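Local structure of ATP phosphoribosyltransferase (Methanobacterium thermoautotrophicum, 2VD3) at residues I57-F60 / V61-A65; V264-L267 / I268-K272; S16-A19 / I20-L23; I199-E202 / L203-G206. The protein probably catalyses the magnesium-dependent condensation of ATP with 5-phosphoribose 1-diphosphate to phosphoribosyl-ATP, the first and rate-controlling step of histidine biosynthesis. One frame throughout, in Å; residues are numbered along the deposited sequence. Where two conformers were deposited one is given.

Overall arrangement
All four contacts are local, each within a single helix. In chain order they are contact 3 (helix 16-25), contact 1 (helix 57-63), contact 4 (helix 197-212) and contact 2 (helix 264-272). Contacts 1, 3 and 4 pack against strand 5-10 of the large mixed sheet, with centres about 16 to 19 Å apart; contacts 3 and 4 touch, Leu23 CD2 lying 4.0 Å from Leu203 CD1. Contact 2 belongs to the C-terminal histidine-binding domain, its centre about 32 to 48 Å from the others. The helices of contacts 4 and 2 nevertheless meet between subunits, through Thr205 and Phe265, so the regulatory domain of one copy abuts another copy's phosphoribosyltransferase part.

Contact 1: I57-F60 / V61-A65; sequences IPEF and VADGA
Val61 N bonds to Ile57 O at 3.0 Å, beginning a run of i to i+4 bonds that carries helix 57-63 to its C-terminal end. With CG1 anti to the backbone N (chi1 176°), Val61 turns its CG2 back over the same carbonyl, where it meets Ile57 CG2 at 4.0 Å, methyl against methyl. Ala62 N then takes Pro58 O at 2.8 Å, in the carbonyl plane. Its CB lies near Glu59 OE2, an oxygen brought round by the bend of the glutamate chain at chi2 (-60°) and hydrogen-bonded to Ser81 OG. Asp63 N bonds to Glu59 O at 2.9 Å, while the two carboxylates, their planes 72° apart, bring Asp63 OD2 to 4.1 Å from Glu59 OE1. A magnesium ion lies about 4 Å from the Asp63 side chain and may ease the repulsion. Gly64, a glycine with positive phi at the C' position, ends the helix and reaches Phe60 O through its N from above the carbonyl plane. Ala65 N adds a weak bond of 2.9 Å to the same Phe60 O, and Ala65 CB folds back to 4.2 Å from Phe60 CB, closing the turn with an apolar touch. Beyond the turn, Ile57 packs on strand 5-10 and Phe60 on strand 47-52, whereas Pro58 and Glu59 lean on helix 73-79. Another subunit contributes Val140 beside Glu59 and Asp63, and Val154 beside Phe60 and Ala65, so this short helix is held between its own sheet and a neighbouring chain.

Contact 2: V264-L267 / I268-K272; sequences VFNL and INRLK
The amide of Asn269 stands over one face of the Phe265 ring, ND2 3.6 Å from Phe265 CZ, with the amide plane almost perpendicular to the ring. Phe265 swings CG anti to its N (chi1 -178°), which lays the ring alongside the following turn. Neither side-chain polar atom of Asn269 bonds to Phe265 O nearby; that carbonyl receives a weak bond from Asn269 N, at 3.4 Å. The other backbone acceptors fare better: Val264 O receives Ile268 N at 2.8 Å, and Leu267 O receives Leu271 N at 2.6 Å. Asn266 O is gripped twice, by Arg270 N at 3.0 Å and weakly by Arg270 NE at 3.4 Å, the oxygen lying at the guanidinium edge in its plane; a bend at chi3 curls the arginine back over the helix. Lys272 NZ finds its acceptor in Pro289 O of a neighbouring subunit. On the apolar flank Leu267 CG meets Leu271 CD1 at 3.5 Å, and Val264 CG2 lies 4.1 Å from Ile268 CD1, those two chains pointing the same way. Were Phe265 an alanine, the Asn269 amide would probably lose the ring it stands over, and a gap would open beside Thr205 of the neighbouring subunit. Helix 264-272 is the second helix of a ferredoxin-like beta-alpha-beta-beta-alpha-beta domain: its i to i+4 bonds run along the helix, its apolar residues pack on helix 228-234, strand 252-260 and, for Val264 and Ile268, that subunit, and its polar flank is partly exposed and partly turned to the same neighbour.

Contact 3: S16-A19 / I20-L23; sequences SEPA and IRLL
Arg21 folds back along the helix and sets its guanidinium over the Glu17-Pro18 peptide, NH2 standing 3.6 Å from Glu17 CB and 3.7 Å from Pro18 CG. Glu17 O faces the flat side of the guanidinium, offset toward its rim, rather than an N-H at its edge. A bend at chi3 (-60°) brings the arginine end here instead of letting it run straight outward. The extended Glu17 side chain approaches but stops short of a salt bridge, with OE2 4.6 Å from Arg21 NH1; the attraction between these opposite charges on the exposed flank is probably modest. The next layer is the backbone. Arg21 N bonds to Glu17 O at 2.9 Å, nearly straight, and thereby sets the arginine root beside the carbonyl that its tip later overhangs. Ile20 N reaches Ser16 O at 3.1 Å, Leu22 N reaches Pro18 O at 2.8 Å, and Leu23 N reaches Ala19 O at 3.2 Å. Proline, which has no N-H to give, sits within the first turn, where its ring costs the helix no bond to a preceding turn. Farther out, Ser16 OG is fastened to Pro10 O, tying the start of the helix to the end of strand 5-10. Ala19 and Leu23 pack on Val9 of that strand, Pro18 and Ala19 on Tyr91, and Leu22 and Leu23 on helix 197-212. A strand followed by a helix that folds back over the sheet, with strand 47-52 later pairing in parallel, is the beta-alpha-beta layout expected of the periplasmic-binding-protein-like fold.

Contact 4: I199-E202 / L203-G206; sequences IIEE and LRTG
The guanidinium of Arg204 meets Glu201 at its edge: OE1 lies near the guanidinium plane and accepts NH2 at 2.8 Å through its syn lone pair. This is an i to i+3 salt bridge on the surface of helix 197-212, which packs on the mixed sheet of the periplasmic-binding-protein-like fold. The carboxylate is turned 54° from the guanidinium, and its second oxygen, OE2, rests 3.5 Å from Arg204 CD, so the acid follows the arginine alongside. With CG beside the backbone N (chi1 -70°) and a bend at chi2 (-64°), Glu201 reaches the arginine, which itself runs fully extended from CG to NE. Both charges have further partners: Glu201 OE1 bonds to Tyr193 OH, and Arg204 NE makes a salt bridge with Glu87. With an alanine here in place of Glu201 the carboxylate is gone, and Arg204 NH2, without this partner, is likely to be less firmly placed. The next residue, Glu202, bonds through OE2 to His44 NE2. Leu203, Ile200 and Ile199 point into the protein, packing on Ile5. Their backbone bonds are regular, with Arg204 N at 2.8 Å from Ile200 O and Leu203 N at 3.1 Å from Ile199 O. Gly206 N continues the pattern on Glu202 O at 3.1 Å. Phe265 of another subunit packs against Glu202. Glu201 O is doubly held by Thr205, which approaches from opposite faces of the carbonyl plane: Thr205 N gives one bond at 2.8 Å and Thr205 OG1, its hydroxyl folded back on the helix, another at 2.6 Å.

Contact 1: I57-F60 / V61-A65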
loop_
_atom_site.group_PDB
_atom_site.type_symbol
_atom_site.label_atom_id
_atom_site.label_comp_id
_atom_site.label_asym_id
_atom_site.label_seq_id
_atom_site.Cartn_x
_atom_site.Cartn_y
_atom_site.Cartn_z
ATOM N N ILE A 57 16.485 -12.662 -13.898
ATOM C CA ILE A 57 17.461 -12.031 -14.786
ATOM C C ILE A 57 18.608 -12.956 -15.272
ATOM O O ILE A 57 18.973 -12.912 -16.443
ATOM C CB ILE A 57 17.986 -10.706 -14.192
ATOM C CG1 ILE A 57 16.817 -9.713 -14.045
ATOM C CG2 ILE A 57 19.098 -10.141 -15.057
ATOM C CD1 ILE A 57 17.181 -8.312 -13.556
ATOM N N PRO A 58 19.190 -13.785 -14.387
ATOM C CA PRO A 58 20.188 -14.708 -14.932
ATOM C C PRO A 58 19.678 -15.520 -16.143
ATOM O O PRO A 58 20.333 -15.535 -17.183
ATOM C CB PRO A 58 20.503 -15.610 -13.738
ATOM C CG PRO A 58 20.286 -14.741 -12.579
ATOM C CD PRO A 58 19.070 -13.926 -12.924
ATOM N N GLU A 59 18.508 -16.147 -16.015
ATOM C CA GLU A 59 17.905 -16.916 -17.108
ATOM C C GLU A 59 17.527 -16.094 -18.352
ATOM O O GLU A 59 17.821 -16.519 -19.470
ATOM C CB GLU A 59 16.702 -17.729 -16.610
ATOM C CG GLU A 59 17.103 -18.938 -15.753
ATOM C CD GLU A 59 17.983 -19.932 -16.496
ATOM O OE1 GLU A 59 17.435 -20.850 -17.133
ATOM O OE2 GLU A 59 19.224 -19.810 -16.435
ATOM N N PHE A 60 16.891 -14.932 -18.161
ATOM C CA PHE A 60 16.554 -14.063 -19.289
ATOM C C PHE A 60 17.791 -13.717 -20.108
ATOM O O PHE A 60 17.736 -13.648 -21.353
ATOM C CB PHE A 60 15.866 -12.763 -18.840
ATOM C CG PHE A 60 14.483 -12.953 -18.262
ATOM C CD1 PHE A 60 13.771 -14.139 -18.456
ATOM C CD2 PHE A 60 13.878 -11.919 -17.531
ATOM C CE1 PHE A 60 12.482 -14.291 -17.917
ATOM C CE2 PHE A 60 12.598 -12.064 -17.004
ATOM C CZ PHE A 60 11.899 -13.248 -17.193
ATOM N N VAL A 61 18.901 -13.497 -19.411
ATOM C CA VAL A 61 20.161 -13.176 -20.059
ATOM C C VAL A 61 20.811 -14.419 -20.659
ATOM O O VAL A 61 21.367 -14.360 -21.754
ATOM C CB VAL A 61 21.126 -12.429 -19.092
ATOM C CG1 VAL A 61 22.492 -12.184 -19.739
ATOM C CG2 VAL A 61 20.500 -11.098 -18.633
ATOM N N ALA A 62 20.723 -15.551 -19.966
ATOM C CA ALA A 62 21.304 -16.801 -20.479
ATOM C C ALA A 62 20.635 -17.218 -21.789
ATOM O O ALA A 62 21.298 -17.697 -22.706
ATOM C CB ALA A 62 21.198 -17.919 -19.441
ATOM N N ASP A 63 19.324 -16.996 -21.863
ATOM C CA ASP A 63 18.509 -17.455 -22.979
ATOM C C ASP A 63 18.470 -16.482 -24.144
ATOM O O ASP A 63 18.236 -16.881 -25.276
ATOM C CB ASP A 63 17.093 -17.782 -22.504
ATOM C CG ASP A 63 17.035 -19.077 -21.704
ATOM O OD1 ASP A 63 17.763 -20.052 -22.063
ATOM O OD2 ASP A 63 16.262 -19.123 -20.715
ATOM N N GLY A 64 18.701 -15.210 -23.862
ATOM C CA GLY A 64 18.759 -14.202 -24.898
ATOM C C GLY A 64 17.511 -13.351 -24.980
ATOM O O GLY A 64 17.344 -12.592 -25.933
ATOM N N ALA A 65 16.628 -13.477 -23.989
ATOM C CA ALA A 65 15.474 -12.585 -23.873
ATOM C C ALA A 65 15.941 -11.169 -23.548
ATOM O O ALA A 65 15.267 -10.192 -23.882
ATOM C CB ALA A 65 14.524 -13.084 -22.811
#

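Contact 2: V264-L267 / I268-K272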
loop_
_atom_site.group_PDB
_atom_site.type_symbol
_atom_site.label_atom_id
_atom_site.label_comp_id
_atom_site.label_asym_id
_atom_site.label_seq_id
_atom_site.Cartn_x
_atom_site.Cartn_y
_atom_site.Cartn_z
ATOM N N VAL A 264 39.564 13.380 2.062
ATOM C CA VAL A 264 39.037 14.760 2.138
ATOM C C VAL A 264 39.063 15.440 3.528
ATOM O O VAL A 264 39.432 16.607 3.622
ATOM C CB VAL A 264 37.651 14.956 1.414
ATOM C CG1 VAL A 264 37.466 13.935 0.317
ATOM C CG2 VAL A 264 36.480 14.899 2.375
ATOM N N PHE A 265 38.699 14.728 4.591
ATOM C CA PHE A 265 38.700 15.337 5.932
ATOM C C PHE A 265 40.095 15.743 6.417
ATOM O O PHE A 265 40.283 16.870 6.883
ATOM C CB PHE A 265 38.013 14.456 6.985
ATOM C CG PHE A 265 37.960 15.094 8.360
ATOM C CD1 PHE A 265 37.154 16.211 8.599
ATOM C CD2 PHE A 265 38.719 14.581 9.414
ATOM C CE1 PHE A 265 37.105 16.804 9.869
ATOM C CE2 PHE A 265 38.671 15.169 10.688
ATOM C CZ PHE A 265 37.862 16.281 10.912
ATOM N N ASN A 266 41.060 14.831 6.316
ATOM C CA ASN A 266 42.439 15.159 6.667
ATOM C C ASN A 266 43.000 16.255 5.748
ATOM O O ASN A 266 43.733 17.139 6.200
ATOM C CB ASN A 266 43.334 13.900 6.721
ATOM C CG ASN A 266 44.163 13.698 5.458
ATOM O OD1 ASN A 266 45.181 14.365 5.253
ATOM N ND2 ASN A 266 43.743 12.759 4.619
ATOM N N LEU A 267 42.631 16.192 4.466
ATOM C CA LEU A 267 43.027 17.201 3.491
ATOM C C LEU A 267 42.504 18.590 3.862
ATOM O O LEU A 267 43.269 19.541 3.866
ATOM C CB LEU A 267 42.583 16.813 2.077
ATOM C CG LEU A 267 43.005 17.755 0.937
ATOM C CD1 LEU A 267 44.525 17.758 0.716
ATOM C CD2 LEU A 267 42.261 17.469 -0.379
ATOM N N ILE A 268 41.219 18.694 4.193
ATOM C CA ILE A 268 40.597 19.974 4.572
ATOM C C ILE A 268 41.378 20.671 5.688
ATOM O O ILE A 268 41.747 21.836 5.547
ATOM C CB ILE A 268 39.087 19.806 4.955
ATOM C CG1 ILE A 268 38.248 19.445 3.723
ATOM C CG2 ILE A 268 38.529 21.077 5.606
ATOM C CD1 ILE A 268 36.987 18.638 4.039
ATOM N N ASN A 269 41.649 19.948 6.775
ATOM C CA ASN A 269 42.423 20.482 7.904
ATOM C C ASN A 269 43.854 20.858 7.503
ATOM O O ASN A 269 44.373 21.893 7.926
ATOM C CB ASN A 269 42.446 19.494 9.075
ATOM C CG ASN A 269 41.088 18.867 9.346
ATOM O OD1 ASN A 269 40.061 19.361 8.895
ATOM N ND2 ASN A 269 41.082 17.764 10.089
ATOM N N ARG A 270 44.475 20.010 6.688
ATOM C CA ARG A 270 45.800 20.274 6.129
ATOM C C ARG A 270 45.817 21.463 5.157
ATOM O O ARG A 270 46.780 22.233 5.123
ATOM C CB ARG A 270 46.355 19.005 5.468
ATOM C CG ARG A 270 47.308 18.218 6.367
ATOM C CD ARG A 270 47.393 16.740 5.983
ATOM N NE ARG A 270 46.749 15.860 6.968
ATOM C CZ ARG A 270 47.399 15.025 7.782
ATOM N NH1 ARG A 270 48.725 14.926 7.738
ATOM N NH2 ARG A 270 46.723 14.276 8.643
ATOM N N LEU A 271 44.748 21.620 4.381
ATOM C CA LEU A 271 44.615 22.764 3.469
ATOM C C LEU A 271 44.386 24.086 4.207
ATOM O O LEU A 271 45.050 25.081 3.905
ATOM C CB LEU A 271 43.510 22.533 2.429
ATOM C CG LEU A 271 43.672 21.407 1.401
ATOM C CD1 LEU A 271 42.366 21.190 0.624
ATOM C CD2 LEU A 271 44.856 21.648 0.460
ATOM N N LYS A 272 43.458 24.086 5.167
ATOM C CA LYS A 272 43.136 25.279 5.963
ATOM C C LYS A 272 44.344 25.825 6.732
ATOM O O LYS A 272 44.556 27.038 6.786
ATOM C CB LYS A 272 41.988 24.991 6.939
ATOM C CG LYS A 272 40.621 24.767 6.284
ATOM C CD LYS A 272 40.045 26.025 5.651
ATOM C CE LYS A 272 39.601 27.043 6.693
ATOM N NZ LYS A 272 39.331 28.361 6.053
#

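Contact 3: S16-A19 / I20-L23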
loop_
_atom_site.group_PDB
_atom_site.type_symbol
_atom_site.label_atom_id
_atom_site.label_comp_id
_atom_site.label_asym_id
_atom_site.label_seq_id
_atom_site.Cartn_x
_atom_site.Cartn_y
_atom_site.Cartn_z
ATOM N N SER A 16 17.102 -2.529 -7.392
ATOM C CA SER A 16 16.372 -1.829 -8.457
ATOM C C SER A 16 16.767 -0.365 -8.665
ATOM O O SER A 16 17.330 -0.026 -9.704
ATOM C CB SER A 16 14.864 -1.963 -8.256
ATOM O OG SER A 16 14.178 -1.550 -9.421
ATOM N N GLU A 17 16.475 0.483 -7.675
ATOM C CA GLU A 17 16.760 1.922 -7.740
ATOM C C GLU A 17 18.222 2.305 -8.044
ATOM O O GLU A 17 18.456 3.168 -8.893
ATOM C CB GLU A 17 16.269 2.642 -6.472
ATOM C CG GLU A 17 14.873 3.243 -6.580
ATOM C CD GLU A 17 14.366 3.779 -5.247
ATOM O OE1 GLU A 17 14.647 3.143 -4.204
ATOM O OE2 GLU A 17 13.681 4.830 -5.237
ATOM N N PRO A 18 19.205 1.688 -7.354
ATOM C CA PRO A 18 20.597 2.019 -7.685
ATOM C C PRO A 18 20.996 1.670 -9.131
ATOM O O PRO A 18 21.823 2.375 -9.723
ATOM C CB PRO A 18 21.411 1.188 -6.684
ATOM C CG PRO A 18 20.467 0.819 -5.614
ATOM C CD PRO A 18 19.126 0.717 -6.247
ATOM N N ALA A 19 20.421 0.596 -9.673
ATOM C CA ALA A 19 20.616 0.203 -11.074
ATOM C C ALA A 19 20.057 1.266 -12.030
ATOM O O ALA A 19 20.682 1.606 -13.031
ATOM C CB ALA A 19 19.976 -1.152 -11.347
ATOM N N ILE A 20 18.891 1.807 -11.696
ATOM C CA ILE A 20 18.296 2.886 -12.467
ATOM C C ILE A 20 19.170 4.146 -12.384
ATOM O O ILE A 20 19.445 4.781 -13.417
ATOM C CB ILE A 20 16.817 3.117 -12.059
ATOM C CG1 ILE A 20 15.965 1.942 -12.559
ATOM C CG2 ILE A 20 16.283 4.436 -12.601
ATOM C CD1 ILE A 20 14.568 1.833 -11.917
ATOM N N ARG A 21 19.639 4.475 -11.171
ATOM C CA ARG A 21 20.538 5.630 -10.950
ATOM C C ARG A 21 21.879 5.516 -11.679
ATOM O O ARG A 21 22.389 6.501 -12.211
ATOM C CB ARG A 21 20.788 5.864 -9.461
ATOM C CG ARG A 21 19.818 6.825 -8.797
ATOM C CD ARG A 21 20.167 7.031 -7.318
ATOM N NE ARG A 21 20.119 5.774 -6.563
ATOM C CZ ARG A 21 19.104 5.388 -5.785
ATOM N NH1 ARG A 21 18.031 6.165 -5.632
ATOM N NH2 ARG A 21 19.168 4.224 -5.145
ATOM N N LEU A 22 22.438 4.309 -11.700
ATOM C CA LEU A 22 23.704 4.044 -12.385
ATOM C C LEU A 22 23.596 4.260 -13.902
ATOM O O LEU A 22 24.436 4.939 -14.495
ATOM C CB LEU A 22 24.190 2.637 -12.056
ATOM C CG LEU A 22 25.159 1.903 -12.978
ATOM C CD1 LEU A 22 26.538 2.514 -12.939
ATOM C CD2 LEU A 22 25.209 0.428 -12.566
ATOM N N LEU A 23 22.556 3.700 -14.515
ATOM C CA LEU A 23 22.291 3.924 -15.938
ATOM C C LEU A 23 22.108 5.421 -16.250
ATOM O O LEU A 23 22.664 5.935 -17.224
ATOM C CB LEU A 23 21.070 3.110 -16.396
ATOM C CG LEU A 23 21.238 1.581 -16.442
ATOM C CD1 LEU A 23 19.897 0.877 -16.656
ATOM C CD2 LEU A 23 22.233 1.155 -17.509
#

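Contact 4: I199-E202 / L203-G206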
loop_
_atom_site.group_PDB
_atom_site.type_symbol
_atom_site.label_atom_id
_atom_site.label_comp_id
_atom_site.label_asym_id
_atom_site.label_seq_id
_atom_site.Cartn_x
_atom_site.Cartn_y
_atom_site.Cartn_z
ATOM N N ILE A 199 27.979 -1.399 -29.301
ATOM C CA ILE A 199 27.017 -0.826 -28.367
ATOM C C ILE A 199 27.155 -1.383 -26.949
ATOM O O ILE A 199 26.913 -0.668 -25.971
ATOM C CB ILE A 199 25.555 -0.995 -28.884
ATOM C CG1 ILE A 199 24.563 -0.231 -28.006
ATOM C CG2 ILE A 199 25.160 -2.469 -28.994
ATOM C CD1 ILE A 199 24.800 1.254 -27.965
ATOM N N ILE A 200 27.550 -2.650 -26.829
ATOM C CA ILE A 200 27.673 -3.248 -25.499
ATOM C C ILE A 200 28.840 -2.607 -24.768
ATOM O O ILE A 200 28.686 -2.153 -23.633
ATOM C CB ILE A 200 27.762 -4.804 -25.533
ATOM C CG1 ILE A 200 26.391 -5.399 -25.881
ATOM C CG2 ILE A 200 28.271 -5.354 -24.199
ATOM C CD1 ILE A 200 26.317 -6.905 -25.834
ATOM N N GLU A 201 29.996 -2.544 -25.431
ATOM C CA GLU A 201 31.170 -1.879 -24.857
ATOM C C GLU A 201 30.923 -0.387 -24.625
ATOM O O GLU A 201 31.531 0.212 -23.735
ATOM C CB GLU A 201 32.411 -2.085 -25.728
ATOM C CG GLU A 201 32.963 -3.523 -25.729
ATOM C CD GLU A 201 33.467 -3.991 -24.364
ATOM O OE1 GLU A 201 33.254 -5.176 -24.032
ATOM O OE2 GLU A 201 34.077 -3.186 -23.631
ATOM N N GLU A 202 30.033 0.208 -25.417
ATOM C CA GLU A 202 29.662 1.602 -25.223
ATOM C C GLU A 202 28.947 1.795 -23.873
ATOM O O GLU A 202 29.310 2.676 -23.091
ATOM C CB GLU A 202 28.809 2.112 -26.387
ATOM C CG GLU A 202 28.461 3.589 -26.275
ATOM C CD GLU A 202 27.595 4.090 -27.409
ATOM O OE1 GLU A 202 27.613 3.475 -28.500
ATOM O OE2 GLU A 202 26.901 5.115 -27.211
ATOM N N LEU A 203 27.947 0.960 -23.607
ATOM C CA LEU A 203 27.262 0.969 -22.325
ATOM C C LEU A 203 28.216 0.573 -21.192
ATOM O O LEU A 203 28.182 1.168 -20.103
ATOM C CB LEU A 203 26.021 0.057 -22.358
ATOM C CG LEU A 203 25.146 -0.021 -21.097
ATOM C CD1 LEU A 203 24.636 1.356 -20.638
ATOM C CD2 LEU A 203 23.977 -0.957 -21.317
ATOM N N ARG A 204 29.074 -0.410 -21.463
ATOM C CA ARG A 204 30.055 -0.876 -20.486
ATOM C C ARG A 204 31.033 0.229 -20.092
ATOM O O ARG A 204 31.344 0.381 -18.915
ATOM C CB ARG A 204 30.810 -2.082 -21.035
ATOM C CG ARG A 204 31.559 -2.903 -20.015
ATOM C CD ARG A 204 32.258 -4.040 -20.732
ATOM N NE ARG A 204 33.051 -4.884 -19.845
ATOM C CZ ARG A 204 33.765 -5.934 -20.251
ATOM N NH1 ARG A 204 34.452 -6.651 -19.369
ATOM N NH2 ARG A 204 33.797 -6.273 -21.539
ATOM N N THR A 205 31.517 1.000 -21.070
ATOM C CA THR A 205 32.388 2.139 -20.770
ATOM C C THR A 205 31.652 3.171 -19.909
ATOM O O THR A 205 32.216 3.696 -18.955
ATOM C CB THR A 205 32.948 2.813 -22.052
ATOM O OG1 THR A 205 33.469 1.814 -22.939
ATOM C CG2 THR A 205 34.066 3.798 -21.712
ATOM N N GLY A 206 30.387 3.437 -20.241
ATOM C CA GLY A 206 29.572 4.422 -19.521
ATOM C C GLY A 206 29.402 4.030 -18.071
ATOM O O GLY A 206 29.687 4.817 -17.163
#